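Local coordinates for protein serine proteinase inhibitor A (PDB 3E8L) that probably inhibits trypsin and chymotrypsin simultaneously through two reactive sites, and kallikrein weakly, as a Kunitz-type inhibitor with a beta-trefoil fold, at residues M79-R84 with F131-T136; Y142-C147 with F177-Q182. The protein carries 2 engineered substitutions. All coordinates share one frame; numbering follows the deposited sequence.

Contact 1: residues M79-R84 with F131-T136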
ATOM      1  N   MET A  79      13.411  -3.148  -9.645  1.00 29.31           N
ATOM      2  CA  MET A  79      12.027  -3.444 -10.004  1.00 29.32           C
ATOM      3  C   MET A  79      12.001  -4.572 -11.033  1.00 29.11           C
ATOM      4  O   MET A  79      12.675  -4.483 -12.061  1.00 28.99           O
ATOM      5  CB  MET A  79      11.310  -2.173 -10.507  1.00 29.47           C
ATOM      6  CG  MET A  79       9.945  -2.402 -11.104  1.00 29.74           C
ATOM      7  SD  MET A  79       8.893  -0.979 -11.520  1.00 33.93           S
ATOM      8  CE  MET A  79       9.863   0.451 -11.144  1.00 35.20           C
ATOM      9  N   GLN A  80      11.246  -5.636 -10.742  1.00 28.77           N
ATOM     10  CA  GLN A  80      11.155  -6.790 -11.654  1.00 29.06           C
ATOM     11  C   GLN A  80       9.820  -6.861 -12.382  1.00 28.80           C
ATOM     12  O   GLN A  80       8.775  -6.644 -11.780  1.00 28.98           O
ATOM     13  CB  GLN A  80      11.440  -8.117 -10.937  1.00 28.82           C
ATOM     14  CG  GLN A  80      12.920  -8.403 -10.659  1.00 31.31           C
ATOM     15  CD  GLN A  80      13.136  -9.475  -9.572  1.00 35.16           C
ATOM     16  OE1 GLN A  80      12.216  -9.790  -8.789  1.00 35.60           O
ATOM     17  NE2 GLN A  80      14.355 -10.035  -9.517  1.00 33.07           N
ATOM     18  N   LEU A  81       9.872  -7.169 -13.678  1.00 28.95           N
ATOM     19  CA  LEU A  81       8.684  -7.334 -14.516  1.00 28.99           C
ATOM     20  C   LEU A  81       7.675  -8.283 -13.903  1.00 29.07           C
ATOM     21  O   LEU A  81       8.028  -9.350 -13.425  1.00 28.93           O
ATOM     22  CB  LEU A  81       9.083  -7.838 -15.893  1.00 29.47           C
ATOM     23  CG  LEU A  81       8.997  -6.936 -17.124  1.00 29.45           C
ATOM     24  CD1 LEU A  81       8.830  -5.494 -16.808  1.00 28.04           C
ATOM     25  CD2 LEU A  81      10.209  -7.167 -18.001  1.00 31.32           C
ATOM     26  N   GLY A  82       6.420  -7.857 -13.867  1.00 29.53           N
ATOM     27  CA  GLY A  82       5.354  -8.682 -13.320  1.00 29.91           C
ATOM     28  C   GLY A  82       5.202  -8.581 -11.815  1.00 30.58           C
ATOM     29  O   GLY A  82       4.201  -9.051 -11.249  1.00 30.93           O
ATOM     30  N   SER A  83       6.187  -7.985 -11.149  1.00 30.61           N
ATOM     31  CA  SER A  83       6.144  -7.904  -9.692  1.00 30.65           C
ATOM     32  C   SER A  83       5.317  -6.713  -9.271  1.00 30.61           C
ATOM     33  O   SER A  83       4.933  -5.881 -10.086  1.00 30.72           O
ATOM     34  CB  SER A  83       7.541  -7.791  -9.097  1.00 30.32           C
ATOM     35  OG  SER A  83       8.119  -9.060  -8.969  1.00 30.21           O
ATOM     36  N   ARG A  84       5.055  -6.632  -7.984  1.00 30.80           N
ATOM     37  CA  ARG A  84       4.157  -5.613  -7.461  1.00 31.15           C
ATOM     38  C   ARG A  84       4.837  -4.664  -6.487  1.00 30.59           C
ATOM     39  O   ARG A  84       5.584  -5.081  -5.602  1.00 30.44           O
ATOM     40  CB  ARG A  84       2.905  -6.264  -6.857  1.00 30.79           C
ATOM     41  CG  ARG A  84       1.851  -6.480  -7.912  1.00 32.35           C
ATOM     42  CD  ARG A  84       2.056  -7.762  -8.731  1.00 32.48           C
ATOM     43  NE  ARG A  84       1.553  -8.842  -7.918  1.00 34.75           N
ATOM     44  CZ  ARG A  84       0.565  -9.649  -8.243  1.00 35.24           C
ATOM     45  NH1 ARG A  84      -0.015  -9.574  -9.429  1.00 35.13           N
ATOM     46  NH2 ARG A  84       0.190 -10.553  -7.360  1.00 36.46           N
ATOM     47  N   PHE A 131       1.225  -1.841  -7.737  1.00 31.15           N
ATOM     48  CA  PHE A 131       1.299  -1.674  -9.172  1.00 30.81           C
ATOM     49  C   PHE A 131       2.414  -2.484  -9.811  1.00 30.88           C
ATOM     50  O   PHE A 131       3.479  -2.704  -9.226  1.00 30.93           O
ATOM     51  CB  PHE A 131       1.355  -0.194  -9.527  1.00 30.75           C
ATOM     52  CG  PHE A 131       0.159   0.557  -9.041  1.00 31.60           C
ATOM     53  CD1 PHE A 131      -0.879   0.878  -9.914  1.00 32.82           C
ATOM     54  CD2 PHE A 131       0.045   0.918  -7.703  1.00 30.02           C
ATOM     55  CE1 PHE A 131      -2.010   1.570  -9.463  1.00 30.81           C
ATOM     56  CE2 PHE A 131      -1.076   1.605  -7.250  1.00 30.47           C
ATOM     57  CZ  PHE A 131      -2.102   1.921  -8.134  1.00 30.22           C
ATOM     58  N   GLU A 132       2.131  -2.918 -11.030  1.00 30.55           N
ATOM     59  CA  GLU A 132       2.892  -3.918 -11.730  1.00 30.30           C
ATOM     60  C   GLU A 132       3.293  -3.278 -13.043  1.00 30.39           C
ATOM     61  O   GLU A 132       2.452  -2.666 -13.704  1.00 30.45           O
ATOM     62  CB  GLU A 132       1.952  -5.103 -11.980  1.00 30.27           C
ATOM     63  CG  GLU A 132       2.556  -6.340 -12.621  1.00 30.40           C
ATOM     64  CD  GLU A 132       1.564  -7.489 -12.712  1.00 30.66           C
ATOM     65  OE1 GLU A 132       0.781  -7.685 -11.765  1.00 31.45           O
ATOM     66  OE2 GLU A 132       1.564  -8.212 -13.725  1.00 32.24           O
ATOM     67  N   ALA A 133       4.571  -3.367 -13.406  1.00 30.01           N
ATOM     68  CA  ALA A 133       4.988  -2.982 -14.755  1.00 29.85           C
ATOM     69  C   ALA A 133       4.928  -4.238 -15.601  1.00 29.96           C
ATOM     70  O   ALA A 133       5.501  -5.279 -15.238  1.00 30.68           O
ATOM     71  CB  ALA A 133       6.391  -2.413 -14.759  1.00 29.69           C
ATOM     72  N   ARG A 134       4.217  -4.157 -16.714  1.00 29.34           N
ATOM     73  CA  ARG A 134       4.112  -5.281 -17.627  1.00 29.24           C
ATOM     74  C   ARG A 134       4.804  -4.906 -18.923  1.00 29.01           C
ATOM     75  O   ARG A 134       4.786  -3.734 -19.325  1.00 28.51           O
ATOM     76  CB  ARG A 134       2.645  -5.620 -17.898  1.00 29.12           C
ATOM     77  CG  ARG A 134       1.998  -6.432 -16.818  1.00 30.40           C
ATOM     78  CD  ARG A 134       0.578  -6.766 -17.202  1.00 33.48           C
ATOM     79  NE  ARG A 134      -0.147  -7.366 -16.082  1.00 34.17           N
ATOM     80  CZ  ARG A 134      -1.468  -7.444 -15.994  1.00 33.41           C
ATOM     81  NH1 ARG A 134      -2.239  -6.959 -16.952  1.00 31.85           N
ATOM     82  NH2 ARG A 134      -2.016  -8.015 -14.935  1.00 34.84           N
ATOM     83  N   SER A 135       5.394  -5.899 -19.582  1.00 29.02           N
ATOM     84  CA  SER A 135       6.153  -5.657 -20.807  1.00 29.17           C
ATOM     85  C   SER A 135       5.278  -5.295 -22.009  1.00 29.19           C
ATOM     86  O   SER A 135       4.075  -5.590 -22.056  1.00 28.00           O
ATOM     87  CB  SER A 135       7.028  -6.860 -21.135  1.00 29.00           C
ATOM     88  OG  SER A 135       6.213  -7.946 -21.531  1.00 30.33           O
ATOM     89  N   THR A 136       5.927  -4.655 -22.976  1.00 30.22           N
ATOM     90  CA  THR A 136       5.316  -4.223 -24.238  1.00 31.31           C
ATOM     91  C   THR A 136       6.223  -4.734 -25.336  1.00 32.08           C
ATOM     92  O   THR A 136       7.310  -5.229 -25.040  1.00 32.55           O
ATOM     93  CB  THR A 136       5.174  -2.667 -24.247  1.00 31.07           C
ATOM     94  OG1 THR A 136       4.084  -2.309 -23.383  1.00 31.11           O
ATOM     95  CG2 THR A 136       4.918  -2.081 -25.616  1.00 31.20           C
TER
HETATM   96  O   HOH W   1       6.865  -4.368 -11.707  1.00 27.02           O

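Contact 2: residues Y142-C147 with F177-Q182. Engineered in segment 177-182: Q180 (natural residue Arg).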
ATOM      1  N   TYR A 142       6.191   0.334 -21.003  1.00 27.98           N
ATOM      2  CA  TYR A 142       5.407  -0.588 -20.195  1.00 28.32           C
ATOM      3  C   TYR A 142       3.947  -0.228 -20.055  1.00 29.01           C
ATOM      4  O   TYR A 142       3.561   0.917 -20.228  1.00 29.28           O
ATOM      5  CB  TYR A 142       6.034  -0.737 -18.799  1.00 27.69           C
ATOM      6  CG  TYR A 142       7.501  -1.100 -18.849  1.00 27.29           C
ATOM      7  CD1 TYR A 142       7.910  -2.432 -18.977  1.00 24.26           C
ATOM      8  CD2 TYR A 142       8.484  -0.103 -18.788  1.00 25.96           C
ATOM      9  CE1 TYR A 142       9.255  -2.768 -19.033  1.00 23.96           C
ATOM     10  CE2 TYR A 142       9.829  -0.423 -18.853  1.00 25.72           C
ATOM     11  CZ  TYR A 142      10.218  -1.764 -18.975  1.00 25.75           C
ATOM     12  OH  TYR A 142      11.566  -2.083 -19.032  1.00 23.79           O
ATOM     13  N   LYS A 143       3.149  -1.238 -19.735  1.00 30.01           N
ATOM     14  CA  LYS A 143       1.774  -1.052 -19.323  1.00 30.82           C
ATOM     15  C   LYS A 143       1.742  -1.212 -17.812  1.00 30.76           C
ATOM     16  O   LYS A 143       2.402  -2.110 -17.279  1.00 30.99           O
ATOM     17  CB  LYS A 143       0.873  -2.100 -20.004  1.00 31.35           C
ATOM     18  CG  LYS A 143       0.297  -1.624 -21.348  1.00 33.80           C
ATOM     19  CD  LYS A 143      -0.378  -2.731 -22.151  1.00 37.28           C
ATOM     20  CE  LYS A 143       0.512  -3.247 -23.261  1.00 39.86           C
ATOM     21  NZ  LYS A 143      -0.246  -3.533 -24.535  1.00 42.45           N
ATOM     22  N   LEU A 144       1.005  -0.343 -17.118  1.00 30.04           N
ATOM     23  CA  LEU A 144       0.815  -0.526 -15.687  1.00 29.47           C
ATOM     24  C   LEU A 144      -0.414  -1.393 -15.403  1.00 29.07           C
ATOM     25  O   LEU A 144      -1.387  -1.374 -16.156  1.00 29.07           O
ATOM     26  CB  LEU A 144       0.694   0.817 -14.961  1.00 29.32           C
ATOM     27  CG  LEU A 144       1.829   1.818 -15.187  1.00 30.82           C
ATOM     28  CD1 LEU A 144       1.494   3.187 -14.558  1.00 29.20           C
ATOM     29  CD2 LEU A 144       3.195   1.270 -14.715  1.00 30.31           C
ATOM     30  N   ALA A 145      -0.358  -2.142 -14.306  1.00 28.20           N
ATOM     31  CA  ALA A 145      -1.502  -2.907 -13.809  1.00 27.28           C
ATOM     32  C   ALA A 145      -1.658  -2.667 -12.313  1.00 26.86           C
ATOM     33  O   ALA A 145      -0.692  -2.386 -11.607  1.00 26.31           O
ATOM     34  CB  ALA A 145      -1.335  -4.377 -14.108  1.00 26.94           C
ATOM     35  N   ALA A 146      -2.889  -2.745 -11.840  1.00 26.91           N
ATOM     36  CA  ALA A 146      -3.215  -2.346 -10.475  1.00 27.07           C
ATOM     37  C   ALA A 146      -3.701  -3.565  -9.715  1.00 27.09           C
ATOM     38  O   ALA A 146      -4.641  -4.213 -10.152  1.00 27.41           O
ATOM     39  CB  ALA A 146      -4.275  -1.250 -10.480  1.00 26.06           C
ATOM     40  N   CYS A 147      -3.055  -3.878  -8.595  1.00 27.52           N
ATOM     41  CA  CYS A 147      -3.372  -5.084  -7.802  1.00 27.87           C
ATOM     42  C   CYS A 147      -3.730  -4.753  -6.375  1.00 27.75           C
ATOM     43  O   CYS A 147      -3.292  -3.743  -5.828  1.00 27.34           O
ATOM     44  CB  CYS A 147      -2.175  -6.007  -7.740  1.00 27.73           C
ATOM     45  SG  CYS A 147      -1.438  -6.364  -9.308  1.00 29.81           S
ATOM     46  N   PHE A 177      -2.585   2.886 -22.643  1.00 27.52           N
ATOM     47  CA  PHE A 177      -1.666   3.863 -22.064  1.00 27.41           C
ATOM     48  C   PHE A 177      -0.363   3.145 -21.727  1.00 27.56           C
ATOM     49  O   PHE A 177      -0.380   2.151 -20.994  1.00 27.98           O
ATOM     50  CB  PHE A 177      -2.297   4.469 -20.803  1.00 27.06           C
ATOM     51  CG  PHE A 177      -1.509   5.593 -20.179  1.00 28.14           C
ATOM     52  CD1 PHE A 177      -1.545   6.893 -20.731  1.00 28.97           C
ATOM     53  CD2 PHE A 177      -0.769   5.381 -19.012  1.00 28.11           C
ATOM     54  CE1 PHE A 177      -0.833   7.957 -20.145  1.00 27.50           C
ATOM     55  CE2 PHE A 177      -0.048   6.435 -18.416  1.00 28.48           C
ATOM     56  CZ  PHE A 177      -0.083   7.726 -18.986  1.00 28.60           C
ATOM     57  N   THR A 178       0.751   3.620 -22.244  1.00 20.00           N
ATOM     58  CA  THR A 178       2.036   3.008 -22.028  1.00 20.00           C
ATOM     59  C   THR A 178       3.020   4.033 -21.488  1.00 20.00           C
ATOM     60  O   THR A 178       2.857   5.186 -21.708  1.00 27.60           O
ATOM     61  CB  THR A 178       2.556   2.262 -23.271  1.00 20.00           C
ATOM     62  OG1 THR A 178       2.948   3.167 -24.261  1.00 20.00           O
ATOM     63  CG2 THR A 178       1.560   1.466 -23.864  1.00 20.00           C
ATOM     64  N   VAL A 179       3.989   3.613 -20.696  1.00 26.72           N
ATOM     65  CA  VAL A 179       4.877   4.552 -20.036  1.00 26.32           C
ATOM     66  C   VAL A 179       6.343   4.194 -20.140  1.00 26.61           C
ATOM     67  O   VAL A 179       6.709   3.075 -20.479  1.00 26.78           O
ATOM     68  CB  VAL A 179       4.536   4.708 -18.547  1.00 26.18           C
ATOM     69  CG1 VAL A 179       3.107   5.157 -18.370  1.00 25.95           C
ATOM     70  CG2 VAL A 179       4.789   3.413 -17.809  1.00 25.54           C
ATOM     71  N   GLN A 180       7.175   5.178 -19.840  1.00 26.39           N
ATOM     72  CA  GLN A 180       8.583   4.968 -19.573  1.00 26.44           C
ATOM     73  C   GLN A 180       8.890   5.523 -18.190  1.00 26.26           C
ATOM     74  O   GLN A 180       8.234   6.442 -17.716  1.00 25.60           O
ATOM     75  CB  GLN A 180       9.463   5.670 -20.609  1.00 26.38           C
ATOM     76  CG  GLN A 180       9.586   4.950 -21.937  1.00 27.73           C
ATOM     77  CD  GLN A 180      10.726   5.481 -22.787  1.00 28.53           C
ATOM     78  OE1 GLN A 180      11.718   4.794 -23.014  1.00 27.90           O
ATOM     79  NE2 GLN A 180      10.579   6.704 -23.270  1.00 27.56           N
ATOM     80  N   PHE A 181       9.894   4.951 -17.549  1.00 26.22           N
ATOM     81  CA  PHE A 181      10.431   5.480 -16.306  1.00 26.36           C
ATOM     82  C   PHE A 181      11.675   6.278 -16.644  1.00 27.33           C
ATOM     83  O   PHE A 181      12.504   5.834 -17.425  1.00 27.41           O
ATOM     84  CB  PHE A 181      10.730   4.360 -15.322  1.00 25.53           C
ATOM     85  CG  PHE A 181       9.532   3.544 -14.964  1.00 23.37           C
ATOM     86  CD1 PHE A 181       9.156   2.460 -15.744  1.00 20.35           C
ATOM     87  CD2 PHE A 181       8.786   3.850 -13.839  1.00 22.75           C
ATOM     88  CE1 PHE A 181       8.061   1.698 -15.415  1.00 20.80           C
ATOM     89  CE2 PHE A 181       7.682   3.086 -13.486  1.00 21.75           C
ATOM     90  CZ  PHE A 181       7.312   2.012 -14.281  1.00 21.29           C
ATOM     91  N   GLN A 182      11.768   7.476 -16.074  1.00 28.94           N
ATOM     92  CA  GLN A 182      12.807   8.456 -16.403  1.00 30.17           C
ATOM     93  C   GLN A 182      13.443   8.865 -15.089  1.00 30.53           C
ATOM     94  O   GLN A 182      12.718   9.193 -14.148  1.00 30.87           O
ATOM     95  CB  GLN A 182      12.143   9.678 -17.014  1.00 30.28           C
ATOM     96  CG  GLN A 182      13.075  10.670 -17.709  1.00 33.34           C
ATOM     97  CD  GLN A 182      13.097  10.451 -19.211  1.00 37.55           C
ATOM     98  OE1 GLN A 182      12.052  10.170 -19.824  1.00 39.08           O
ATOM     99  NE2 GLN A 182      14.291  10.541 -19.816  1.00 37.52           N
TER
HETATM  100  O   HOH W   2      -0.795   1.367 -18.331  1.00 26.70           O

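Contact 1: residues M79-R84 with F131-T136
A type II turn from Q80 to S83, in the loop that leads into strand 84-89 of the beta-trefoil, lies against strand 130-135, with G82 facing A133 and R84 facing E132. G82 N donates to A133 O at 3.1 Å, and a water bridges the turn to the strand, donating to Q80 O and S83 O and accepting from A133 N. Glycine suits position 82, because at its backbone angles a side chain would press on the carbonyl oxygen of L81. Beyond the turn R84 and E132 run side by side and point the same way. The E132 chain is extended, CG anti to the backbone N (chi1 -176°), which carries the carboxylate past G82 O to R84. In a salt bridge, R84 NH1 meets the syn side of E132 OE1 at 3.1 Å, 31° out of the carboxylate plane, with OE1 in the guanidinium plane. R134 NE makes a second, to E132 OE2 at 3.0 Å, from above the carboxylate plane. Replacing E132 with an alanine would probably leave R84 and R134 without their shared anion, though R84 NE still bonds E150 O and R134 NH2 C156 O. The carboxylate would partly offset two positive charges, which probably favours its ionised form.

Contact 2: residues Y142-C147 with F177-Q182
Y142 and V179 form a single antiparallel, hydrogen-bonded bridge between strand 142-147 and strand 179-183. Two backbone bonds close it: Y142 N to V179 O and V179 N to Y142 O, each 2.8 Å long. Y142 O also receives a CA-H...O contact from T178 CA at 3.2 Å. Two residues along from the bridge, a water takes the place of direct pairing, accepting from L144 N and donating to F177 O.

The apolar contacts lie around Y142, L144, V179 and F181. The side chains of Y142 and F181 cross at about a right angle, and Y142 CD2 sits at the edge of the F181 ring, near its plane, 3.8 Å from F181 CE1. L144 reaches in with a single methyl: L144 CD2 lies 4.1 Å from V179 CG2 and 4.2 Å from F181 CZ. V179 has CG1 anti to its carbonyl carbon (chi1 -58°), and this rotamer places CG2 between the backbone N and carbonyl carbon, where it can meet L144. F181 also meets the ring of F69, and Y142 OH bonds V12 N. Among the partly exposed residues, K143 CG lies 4.2 Å from T178 CG2.

The short segments run at 95° to one another, so the strands touch at one bridge and then diverge. Within the beta-trefoil fold, this single bridge, with buried apolar side chains packed beside it, links strand 142-147, an outermost strand of the four-stranded antiparallel sheet, to the C-terminal strand 179-183 and thereby to its partner, strand 30-34.

The centres of contacts 1 and 2 lie about 8 Å apart, and strands 130-135 and 142-147, neighbours in one four-stranded antiparallel sheet, connect them. R134 N to K143 O (2.8 Å) and E132 O to A145 N (2.9 Å) are probable hydrogen bonds between these strands. Contact 1 closes before contact 2 opens along the chain. The first brings the loop before strand 84-89 against this strand pair; the second ties its last strand to strand 179-183, which pairs with strand 30-34. Side chains also meet, R84 packing on C147, whose disulfide partner is C156. The two contacts thus join the loop before strand 84-89 and the last strand, 179-183, through strands 130-135 and 142-147.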